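Local coordinates for major capsid protein (Faustovirus, PDB 5J7O) that builds the icosahedral capsid of a large double-stranded DNA virus, probably as a trimer of double jelly-roll subunits, at residues Ile594-Ser599 / Cys607-Ile612; Gln424-Val429 / Asp433-Ser438; Asp525-Lys530 / Gly565-Asn570; Thr202-Ile207 / Gly450-Asn455. All blocks are in the same frame, centred on the assembly; numbering follows the deposited sequence.

Overall arrangement
From the N terminus, interaction 4 opens first: 202-207, on a helix in the first half of the chain, waits some 240 residues for its partner 450-455 on strand 444-453. Interaction 2 (424-429 with 433-438) lies wholly within that span and joins two successive strands. Interaction 3 (525-530 with 565-570) and interaction 1 (594-599 with 607-612) follow in series, so no two contacts cross. Interactions 1, 2 and 3 all bridge the two four-stranded sheets of the C-terminal jelly roll, one sheet being 415-428, 607-620, 444-453 and 567-570, the other 432-436, 592-597, 526-531 and 534-541. Interaction 4 packs the helix on the first of these sheets from its other face.

Interaction 1 (Ile594-Ser599 / Cys607-Ile612)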
# COMPACT_ATOMS: atom_id res chain seq x y z
N ILE B 594 3.48 -33.84 9.96
CA ILE B 594 3.33 -32.45 10.38
C ILE B 594 2.51 -32.46 11.66
O ILE B 594 1.36 -32.91 11.66
CB ILE B 594 2.66 -31.60 9.29
CG1 ILE B 594 3.54 -31.53 8.04
CG2 ILE B 594 2.37 -30.20 9.82
CD1 ILE B 594 2.92 -30.75 6.90
N GLU B 595 3.09 -31.96 12.74
CA GLU B 595 2.46 -31.96 14.05
C GLU B 595 2.06 -30.54 14.42
O GLU B 595 2.85 -29.60 14.25
CB GLU B 595 3.40 -32.54 15.11
CG GLU B 595 3.97 -33.90 14.73
CD GLU B 595 4.92 -34.44 15.77
OE1 GLU B 595 5.57 -35.47 15.50
OE2 GLU B 595 5.02 -33.84 16.86
N TYR B 596 0.85 -30.38 14.93
CA TYR B 596 0.32 -29.07 15.28
C TYR B 596 -0.28 -29.11 16.68
O TYR B 596 -0.66 -30.16 17.19
CB TYR B 596 -0.76 -28.61 14.28
CG TYR B 596 -2.08 -29.34 14.44
CD1 TYR B 596 -3.07 -28.85 15.28
CD2 TYR B 596 -2.33 -30.52 13.75
CE1 TYR B 596 -4.27 -29.51 15.43
CE2 TYR B 596 -3.53 -31.19 13.90
CZ TYR B 596 -4.49 -30.68 14.74
OH TYR B 596 -5.69 -31.34 14.89
N THR B 597 -0.36 -27.92 17.28
CA THR B 597 -1.17 -27.70 18.47
C THR B 597 -2.07 -26.50 18.21
O THR B 597 -1.65 -25.54 17.55
CB THR B 597 -0.31 -27.46 19.72
OG1 THR B 597 0.73 -26.53 19.42
CG2 THR B 597 0.29 -28.76 20.21
N SER B 598 -3.30 -26.56 18.70
CA SER B 598 -4.31 -25.57 18.38
C SER B 598 -5.02 -25.11 19.64
O SER B 598 -5.31 -25.91 20.54
CB SER B 598 -5.34 -26.14 17.39
OG SER B 598 -6.32 -25.16 17.06
N SER B 599 -5.30 -23.81 19.70
CA SER B 599 -6.15 -23.24 20.74
C SER B 599 -7.59 -23.10 20.28
O SER B 599 -8.45 -22.72 21.09
CB SER B 599 -5.61 -21.87 21.17
OG SER B 599 -4.34 -21.98 21.78
N CYS B 607 -11.81 -28.30 11.84
CA CYS B 607 -10.95 -27.60 10.90
C CYS B 607 -10.30 -28.61 9.96
O CYS B 607 -10.21 -29.80 10.26
CB CYS B 607 -9.86 -26.78 11.61
SG CYS B 607 -10.49 -25.57 12.80
N ASP B 608 -9.84 -28.11 8.82
CA ASP B 608 -9.17 -28.91 7.80
C ASP B 608 -7.70 -28.53 7.76
O ASP B 608 -7.36 -27.38 7.45
CB ASP B 608 -9.82 -28.71 6.43
CG ASP B 608 -11.26 -29.18 6.39
OD1 ASP B 608 -11.58 -30.18 7.07
OD2 ASP B 608 -12.07 -28.55 5.68
N LEU B 609 -6.82 -29.49 8.06
CA LEU B 609 -5.38 -29.25 7.97
C LEU B 609 -4.98 -29.40 6.51
O LEU B 609 -4.87 -30.51 5.99
CB LEU B 609 -4.61 -30.22 8.86
CG LEU B 609 -3.14 -29.83 9.02
CD1 LEU B 609 -3.01 -28.56 9.86
CD2 LEU B 609 -2.32 -30.96 9.62
N ILE B 610 -4.74 -28.27 5.85
CA ILE B 610 -4.43 -28.23 4.43
C ILE B 610 -2.92 -28.20 4.27
O ILE B 610 -2.25 -27.30 4.79
CB ILE B 610 -5.09 -27.03 3.75
CG1 ILE B 610 -6.60 -27.05 3.99
CG2 ILE B 610 -4.78 -27.02 2.26
CD1 ILE B 610 -7.31 -25.79 3.54
N SER B 611 -2.37 -29.18 3.55
CA SER B 611 -0.94 -29.28 3.31
C SER B 611 -0.71 -29.49 1.81
O SER B 611 -1.10 -30.53 1.26
CB SER B 611 -0.32 -30.43 4.11
OG SER B 611 0.99 -30.73 3.66
N ILE B 612 -0.09 -28.51 1.17
CA ILE B 612 0.15 -28.53 -0.27
C ILE B 612 1.65 -28.36 -0.49
O ILE B 612 2.19 -27.27 -0.30
CB ILE B 612 -0.63 -27.43 -1.00
CG1 ILE B 612 -2.13 -27.60 -0.74
CG2 ILE B 612 -0.33 -27.45 -2.49
CD1 ILE B 612 -2.97 -26.48 -1.30
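Leu609 swings CG anti to the backbone N (chi1 -168°), while Tyr596 carries its ring between the backbone N and the carbonyl carbon (chi1 74°); these settings bring the two side chains past each other in opposite directions. Their closest atoms are the ring carbon Tyr596 CD2 and the methyl Leu609 CD2, 4.2 Å apart, with the methyl approaching the ring obliquely. One step along, Ile594 keeps its chain extended at chi2 (178°) and pushes its end methyl across: Ile594 CD1 stops 3.8 Å from Ser611 OG. The backbones stay well separated, 9.3 Å between Tyr596 CA and Leu609 CA and 8.8 Å between Ile594 CA and Ser611 CA, so the space is bridged by side chains alone. Strands 592-597 and 607-620 are consecutive in the chain but belong to opposing sheets, as the last two strands of a viral jelly roll do. All four touching residues are buried. Leu449 of strand 444-453 also packs on Ile594, and Leu451 and Val435 pack on Leu609, extending the apolar layer between the sheets. The polar ends look elsewhere: Tyr596 OH is hydrogen-bonded to Asn430 O in the turn joining strands 415-428 and 432-436, and Ser611 OG to Gln437 OE1. With 165 Å² buried and no hydrogen bond from one segment to the other, the contact rests on van der Waals packing, apolar at Tyr596-Leu609 and methyl against hydroxyl at Ile594-Ser611, and the two hydroxyls taken into this interior are each satisfied by a residue of a neighbouring turn or loop.

Interaction 2 (Gln424-Val429 / Asp433-Ser438); sequences QVQREV and DQVLQS
Leu436 O takes a strong hydrogen bond from Gln424 across the contact and a weak second share of the single N-H of Ser438, whose main acceptor is Gln424 OE1. The strong bond, Gln424 NE2 to Leu436 O, is 2.9 Å long and nearly straight (167° at the hydrogen); the oxygen lies in the plane of the Gln424 amide, although NE2 is tilted from the plane of the Leu436 carbonyl. The other end of the same amide accepts: Ser438 N donates to Gln424 OE1 at 3.0 Å, by a more bent path. Gln424 can serve both because its chain is extended beyond CG, with CG opposite the backbone N (chi1 161°). Gln437 folds back and gives NE2 to Val435 O at 3.1 Å, approaching from above the carbonyl plane, while its OE1 accepts from Gln439. Val435 fills the middle: CG1 lies 3.9 Å from Gln426 CB, and CG2 lies 3.3 Å from Glu428 OE2. Beyond it, Glu428 and Asp433 set their carboxylates at a steep 77° to each other, and Glu428 OE2 is 2.9 Å from Asp433 OD2, with the Tyr596 side chain packed on both. These are the B and C strands of a jelly roll, running roughly antiparallel in opposite sheets and linked by a short turn. One side-chain amide therefore joins strand 415-428 to the end of strand 432-436 and the loop after it, by one bond given and one accepted, whereas the acidic pair at the turn end would repel if both groups were ionised; such closeness probably raises the pKa of at least one of them.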
# COMPACT_ATOMS: atom_id res chain seq x y z
N GLN B 424 -2.88 -32.50 0.45
CA GLN B 424 -3.64 -33.34 1.37
C GLN B 424 -4.43 -32.46 2.32
O GLN B 424 -3.90 -31.49 2.86
CB GLN B 424 -2.74 -34.29 2.17
CG GLN B 424 -3.39 -34.85 3.43
CD GLN B 424 -2.52 -35.86 4.14
OE1 GLN B 424 -2.05 -36.83 3.54
NE2 GLN B 424 -2.31 -35.65 5.44
N VAL B 425 -5.70 -32.81 2.52
CA VAL B 425 -6.58 -32.10 3.43
C VAL B 425 -7.11 -33.09 4.46
O VAL B 425 -7.83 -34.04 4.10
CB VAL B 425 -7.74 -31.41 2.69
CG1 VAL B 425 -8.62 -30.66 3.67
CG2 VAL B 425 -7.20 -30.48 1.62
N GLN B 426 -6.75 -32.89 5.72
CA GLN B 426 -7.17 -33.74 6.82
C GLN B 426 -8.10 -32.96 7.74
O GLN B 426 -7.68 -31.96 8.33
CB GLN B 426 -5.95 -34.25 7.60
CG GLN B 426 -6.30 -35.07 8.84
CD GLN B 426 -6.68 -36.50 8.50
OE1 GLN B 426 -5.83 -37.29 8.08
NE2 GLN B 426 -7.95 -36.84 8.69
N ARG B 427 -9.35 -33.40 7.84
CA ARG B 427 -10.28 -32.77 8.76
C ARG B 427 -9.95 -33.18 10.19
O ARG B 427 -9.70 -34.36 10.47
CB ARG B 427 -11.72 -33.15 8.44
CG ARG B 427 -12.69 -32.68 9.51
CD ARG B 427 -13.99 -32.20 8.92
NE ARG B 427 -13.82 -31.13 7.95
CZ ARG B 427 -14.83 -30.45 7.41
NH1 ARG B 427 -16.07 -30.73 7.76
NH2 ARG B 427 -14.58 -29.48 6.53
N GLU B 428 -9.96 -32.20 11.09
CA GLU B 428 -9.55 -32.41 12.47
C GLU B 428 -10.60 -31.86 13.43
O GLU B 428 -11.20 -30.81 13.18
CB GLU B 428 -8.20 -31.73 12.75
CG GLU B 428 -7.01 -32.40 12.10
CD GLU B 428 -6.53 -33.61 12.87
OE1 GLU B 428 -7.19 -33.99 13.86
OE2 GLU B 428 -5.48 -34.17 12.50
N VAL B 429 -10.81 -32.59 14.52
CA VAL B 429 -11.48 -32.08 15.71
C VAL B 429 -10.58 -32.18 16.93
O VAL B 429 -11.03 -31.93 18.05
CB VAL B 429 -12.83 -32.79 15.95
CG1 VAL B 429 -13.80 -32.47 14.83
CG2 VAL B 429 -12.62 -34.29 16.09
N ASP B 433 -2.48 -32.88 17.05
CA ASP B 433 -2.42 -34.14 16.33
C ASP B 433 -1.16 -34.19 15.48
O ASP B 433 -0.55 -33.17 15.18
CB ASP B 433 -3.67 -34.36 15.47
CG ASP B 433 -3.90 -35.82 15.13
OD1 ASP B 433 -3.00 -36.64 15.42
OD2 ASP B 433 -4.97 -36.14 14.58
N GLN B 434 -0.80 -35.41 15.09
CA GLN B 434 0.35 -35.69 14.24
C GLN B 434 -0.19 -36.34 12.97
O GLN B 434 -0.70 -37.47 13.01
CB GLN B 434 1.35 -36.60 14.95
CG GLN B 434 1.70 -36.17 16.38
CD GLN B 434 0.62 -36.53 17.38
OE1 GLN B 434 0.09 -37.64 17.38
NE2 GLN B 434 0.28 -35.58 18.25
N VAL B 435 -0.08 -35.64 11.85
CA VAL B 435 -0.78 -35.99 10.62
C VAL B 435 0.23 -36.50 9.61
O VAL B 435 1.06 -35.74 9.09
CB VAL B 435 -1.57 -34.80 10.06
CG1 VAL B 435 -2.40 -35.22 8.86
CG2 VAL B 435 -2.45 -34.20 11.15
N LEU B 436 0.17 -37.80 9.31
CA LEU B 436 0.99 -38.37 8.26
C LEU B 436 0.59 -37.79 6.91
O LEU B 436 -0.59 -37.69 6.59
CB LEU B 436 0.86 -39.89 8.23
CG LEU B 436 1.58 -40.61 7.09
CD1 LEU B 436 3.09 -40.54 7.27
CD2 LEU B 436 1.12 -42.05 6.96
N GLN B 437 1.59 -37.39 6.13
CA GLN B 437 1.37 -36.76 4.83
C GLN B 437 1.55 -37.83 3.76
O GLN B 437 2.64 -38.04 3.23
CB GLN B 437 2.33 -35.59 4.63
CG GLN B 437 2.24 -34.54 5.73
CD GLN B 437 0.91 -33.83 5.75
OE1 GLN B 437 0.41 -33.40 4.71
NE2 GLN B 437 0.32 -33.70 6.93
N SER B 438 0.45 -38.51 3.43
CA SER B 438 0.50 -39.62 2.49
C SER B 438 0.68 -39.16 1.05
O SER B 438 1.11 -39.95 0.21
CB SER B 438 -0.77 -40.47 2.60
OG SER B 438 -0.92 -41.00 3.90

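Interaction 3 (Asp525-Lys530 / Gly565-Asn570)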
# COMPACT_ATOMS: atom_id res chain seq x y z
N ASP B 525 -1.11 -23.01 16.79
CA ASP B 525 -0.20 -22.43 17.78
C ASP B 525 1.26 -22.77 17.47
O ASP B 525 2.10 -21.88 17.35
CB ASP B 525 -0.56 -22.91 19.19
CG ASP B 525 -1.86 -22.31 19.69
OD1 ASP B 525 -2.23 -21.21 19.23
OD2 ASP B 525 -2.51 -22.94 20.56
N THR B 526 1.56 -24.06 17.34
CA THR B 526 2.90 -24.53 17.04
C THR B 526 2.85 -25.56 15.92
O THR B 526 1.82 -26.21 15.71
CB THR B 526 3.58 -25.15 18.27
OG1 THR B 526 2.98 -26.41 18.57
CG2 THR B 526 3.45 -24.24 19.49
N VAL B 527 3.96 -25.71 15.22
CA VAL B 527 4.10 -26.71 14.16
C VAL B 527 5.46 -27.39 14.30
O VAL B 527 6.46 -26.73 14.60
CB VAL B 527 3.93 -26.10 12.76
CG1 VAL B 527 4.26 -27.11 11.67
CG2 VAL B 527 2.51 -25.59 12.57
N ARG B 528 5.48 -28.70 14.09
CA ARG B 528 6.69 -29.50 14.12
C ARG B 528 6.71 -30.41 12.90
O ARG B 528 5.67 -30.92 12.48
CB ARG B 528 6.77 -30.33 15.41
CG ARG B 528 7.99 -31.24 15.53
CD ARG B 528 8.18 -31.66 16.98
NE ARG B 528 8.02 -33.10 17.18
CZ ARG B 528 9.02 -33.94 17.41
NH1 ARG B 528 10.27 -33.49 17.47
NH2 ARG B 528 8.78 -35.24 17.58
N VAL B 529 7.89 -30.60 12.31
CA VAL B 529 8.06 -31.40 11.11
C VAL B 529 8.99 -32.56 11.43
O VAL B 529 10.17 -32.35 11.75
CB VAL B 529 8.60 -30.57 9.93
CG1 VAL B 529 8.79 -31.45 8.71
CG2 VAL B 529 7.65 -29.42 9.62
N LYS B 530 8.46 -33.78 11.34
CA LYS B 530 9.20 -34.99 11.69
C LYS B 530 9.07 -35.98 10.54
O LYS B 530 7.96 -36.35 10.15
CB LYS B 530 8.66 -35.59 12.99
CG LYS B 530 9.32 -36.90 13.40
CD LYS B 530 8.65 -37.45 14.65
CE LYS B 530 9.33 -38.73 15.11
NZ LYS B 530 8.70 -39.26 16.36
N GLY B 565 -3.07 -17.24 9.13
CA GLY B 565 -3.00 -18.68 9.20
C GLY B 565 -2.21 -19.34 8.10
O GLY B 565 -2.27 -20.57 7.97
N ALA B 566 -1.46 -18.58 7.31
CA ALA B 566 -0.69 -19.12 6.20
C ALA B 566 0.74 -19.40 6.67
O ALA B 566 1.46 -18.47 7.04
CB ALA B 566 -0.70 -18.16 5.02
N LEU B 567 1.13 -20.67 6.64
CA LEU B 567 2.46 -21.08 7.08
C LEU B 567 3.23 -21.68 5.92
O LEU B 567 2.66 -22.32 5.03
CB LEU B 567 2.37 -22.08 8.24
CG LEU B 567 2.14 -21.49 9.64
CD1 LEU B 567 0.73 -20.93 9.80
CD2 LEU B 567 2.43 -22.53 10.71
N PHE B 568 4.55 -21.48 5.95
CA PHE B 568 5.44 -21.86 4.85
C PHE B 568 6.59 -22.67 5.44
O PHE B 568 7.47 -22.12 6.10
CB PHE B 568 5.96 -20.61 4.13
CG PHE B 568 6.73 -20.90 2.87
CD1 PHE B 568 8.10 -21.09 2.92
CD2 PHE B 568 6.09 -20.97 1.64
CE1 PHE B 568 8.82 -21.35 1.76
CE2 PHE B 568 6.81 -21.23 0.49
CZ PHE B 568 8.17 -21.42 0.55
N LEU B 569 6.57 -23.98 5.20
CA LEU B 569 7.61 -24.88 5.69
C LEU B 569 8.66 -25.05 4.60
O LEU B 569 8.43 -25.75 3.61
CB LEU B 569 7.02 -26.24 6.08
CG LEU B 569 5.68 -26.28 6.82
CD1 LEU B 569 5.25 -27.73 7.05
CD2 LEU B 569 5.74 -25.53 8.14
N ASN B 570 9.82 -24.42 4.78
CA ASN B 570 10.84 -24.35 3.74
C ASN B 570 11.92 -25.41 3.95
O ASN B 570 12.33 -25.67 5.08
CB ASN B 570 11.47 -22.96 3.70
CG ASN B 570 12.46 -22.80 2.57
OD1 ASN B 570 12.45 -23.56 1.60
ND2 ASN B 570 13.34 -21.81 2.69
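This is a purely apolar contact between the two sheets of the C-terminal jelly roll, formed where 526-530 and 567-570 pass with their axes 10.0 Å apart at the closest and 26° from parallel. Val527 spreads its two methyls over two leucines. Its CG2 branch reaches Leu567 CD2 at 3.6 Å, and its CG1 branch, the one trans to the amide nitrogen, meets Leu569 CD2 at 4.1 Å. Leu569 is forked in the same way, for its other methyl, CD1, rests 3.9 Å from Val529 CG2. The result is a zigzag of interlocking branches from Leu567 through Val527 and Leu569 to Val529. In the usual lettering these are strands E and G, so the contact joins the CHEF sheet to the BIDG sheet. Helix 542-552, in the connection between the two segments, adds Tyr545, which packs on both leucines and whose OH is hydrogen-bonded to Val527 O. Leu449 touches Val527 and Leu567 from strand 444-453, and Ile594 touches Leu569. At the start of 525-530, two residues, Asp525 and Thr526, stand opposite the single Thr597 of strand 592-597, a classic beta bulge. At the far end of 565-570, Asn570 packs on Tyr71 of a second subunit.

Interaction 4 (Thr202-Ile207 / Gly450-Asn455)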
# COMPACT_ATOMS: atom_id res chain seq x y z
N THR B 202 -5.72 -27.40 -6.91
CA THR B 202 -7.08 -27.01 -6.57
C THR B 202 -7.13 -25.51 -6.28
O THR B 202 -6.15 -24.79 -6.45
CB THR B 202 -7.59 -27.82 -5.37
OG1 THR B 202 -6.85 -27.45 -4.20
CG2 THR B 202 -7.43 -29.31 -5.61
N ALA B 203 -8.31 -25.05 -5.84
CA ALA B 203 -8.43 -23.68 -5.36
C ALA B 203 -7.59 -23.46 -4.11
O ALA B 203 -7.18 -22.33 -3.83
CB ALA B 203 -9.90 -23.35 -5.08
N LEU B 204 -7.33 -24.53 -3.36
CA LEU B 204 -6.47 -24.42 -2.18
C LEU B 204 -5.05 -24.03 -2.57
O LEU B 204 -4.43 -23.19 -1.91
CB LEU B 204 -6.48 -25.73 -1.40
CG LEU B 204 -7.85 -26.10 -0.83
CD1 LEU B 204 -7.79 -27.42 -0.10
CD2 LEU B 204 -8.32 -25.00 0.09
N ALA B 205 -4.52 -24.62 -3.64
CA ALA B 205 -3.22 -24.20 -4.14
C ALA B 205 -3.28 -22.79 -4.70
O ALA B 205 -2.32 -22.02 -4.57
CB ALA B 205 -2.71 -25.18 -5.19
N ALA B 206 -4.41 -22.43 -5.32
CA ALA B 206 -4.55 -21.10 -5.90
C ALA B 206 -4.54 -20.02 -4.82
O ALA B 206 -3.95 -18.95 -5.01
CB ALA B 206 -5.82 -21.01 -6.73
N ILE B 207 -5.17 -20.29 -3.67
CA ILE B 207 -5.17 -19.29 -2.61
C ILE B 207 -3.82 -19.26 -1.89
O ILE B 207 -3.43 -18.23 -1.35
CB ILE B 207 -6.32 -19.51 -1.62
CG1 ILE B 207 -6.14 -20.81 -0.84
CG2 ILE B 207 -7.65 -19.52 -2.36
CD1 ILE B 207 -7.14 -21.00 0.28
N GLY B 450 -1.94 -24.84 6.46
CA GLY B 450 -3.02 -24.10 7.08
C GLY B 450 -3.99 -25.03 7.76
O GLY B 450 -4.09 -26.22 7.42
N LEU B 451 -4.72 -24.48 8.73
CA LEU B 451 -5.76 -25.20 9.47
C LEU B 451 -7.03 -24.36 9.35
O LEU B 451 -7.30 -23.50 10.19
CB LEU B 451 -5.36 -25.43 10.92
CG LEU B 451 -6.27 -26.33 11.77
CD1 LEU B 451 -6.40 -27.71 11.15
CD2 LEU B 451 -5.75 -26.43 13.19
N ARG B 452 -7.80 -24.60 8.29
CA ARG B 452 -8.92 -23.75 7.94
C ARG B 452 -10.19 -24.24 8.62
O ARG B 452 -10.55 -25.42 8.45
CB ARG B 452 -9.12 -23.73 6.43
CG ARG B 452 -10.41 -23.06 5.99
CD ARG B 452 -11.01 -23.79 4.80
NE ARG B 452 -10.69 -23.16 3.53
CZ ARG B 452 -10.94 -23.71 2.34
NH1 ARG B 452 -11.51 -24.90 2.28
NH2 ARG B 452 -10.62 -23.06 1.23
N PRO B 453 -10.89 -23.40 9.39
CA PRO B 453 -12.15 -23.84 10.01
C PRO B 453 -13.17 -24.24 8.95
O PRO B 453 -13.32 -23.57 7.93
CB PRO B 453 -12.60 -22.61 10.80
CG PRO B 453 -11.37 -21.78 10.98
CD PRO B 453 -10.55 -22.02 9.74
N ALA B 454 -13.87 -25.34 9.22
CA ALA B 454 -14.86 -25.84 8.26
C ALA B 454 -15.96 -24.83 8.00
O ALA B 454 -16.53 -24.81 6.90
CB ALA B 454 -15.45 -27.16 8.77
N ASN B 455 -16.27 -23.97 8.97
CA ASN B 455 -17.34 -23.00 8.81
C ASN B 455 -17.01 -21.93 7.78
O ASN B 455 -17.93 -21.26 7.29
CB ASN B 455 -17.67 -22.36 10.16
CG ASN B 455 -18.90 -21.47 10.09
OD1 ASN B 455 -18.80 -20.25 10.10
ND2 ASN B 455 -20.07 -22.10 10.02
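Leu204, in the first turn of helix 203-212, approaches strand 444-453 with its CA 9.9 Å from Gly450 CA, while Arg452 projects from the strand to bridge the distance. The touching is done by one methyl set over a guanidinium face: Leu204 CD2 lies 3.2 Å from Arg452 NH2, 3.7 Å from Arg452 CZ and 3.9 Å from Arg452 NH1. Arg452 starts out extended (chi1 170°) and then bends at chi2 and chi3 to get there. One turn on, Ile207 comes in at about a right angle to the arginine chain, and its CD1 reaches Arg452 NH2 at 4.2 Å. The helix follows strand 196-202 in the first half of the chain, whereas 450-453 belongs to the BIDG sheet of the C-terminal jelly roll, so the contact probably lies at the junction of the two jelly rolls. Thr202 is the helix N-cap; Thr202 OG1 accepts a weak capping bond of 3.1 Å from Leu204 N and is also hydrogen-bonded to Glu423. Leu204 packs further on Val425, Ile610 and Ile612 of the same sheet, and Ile207 on Trp468 and His469.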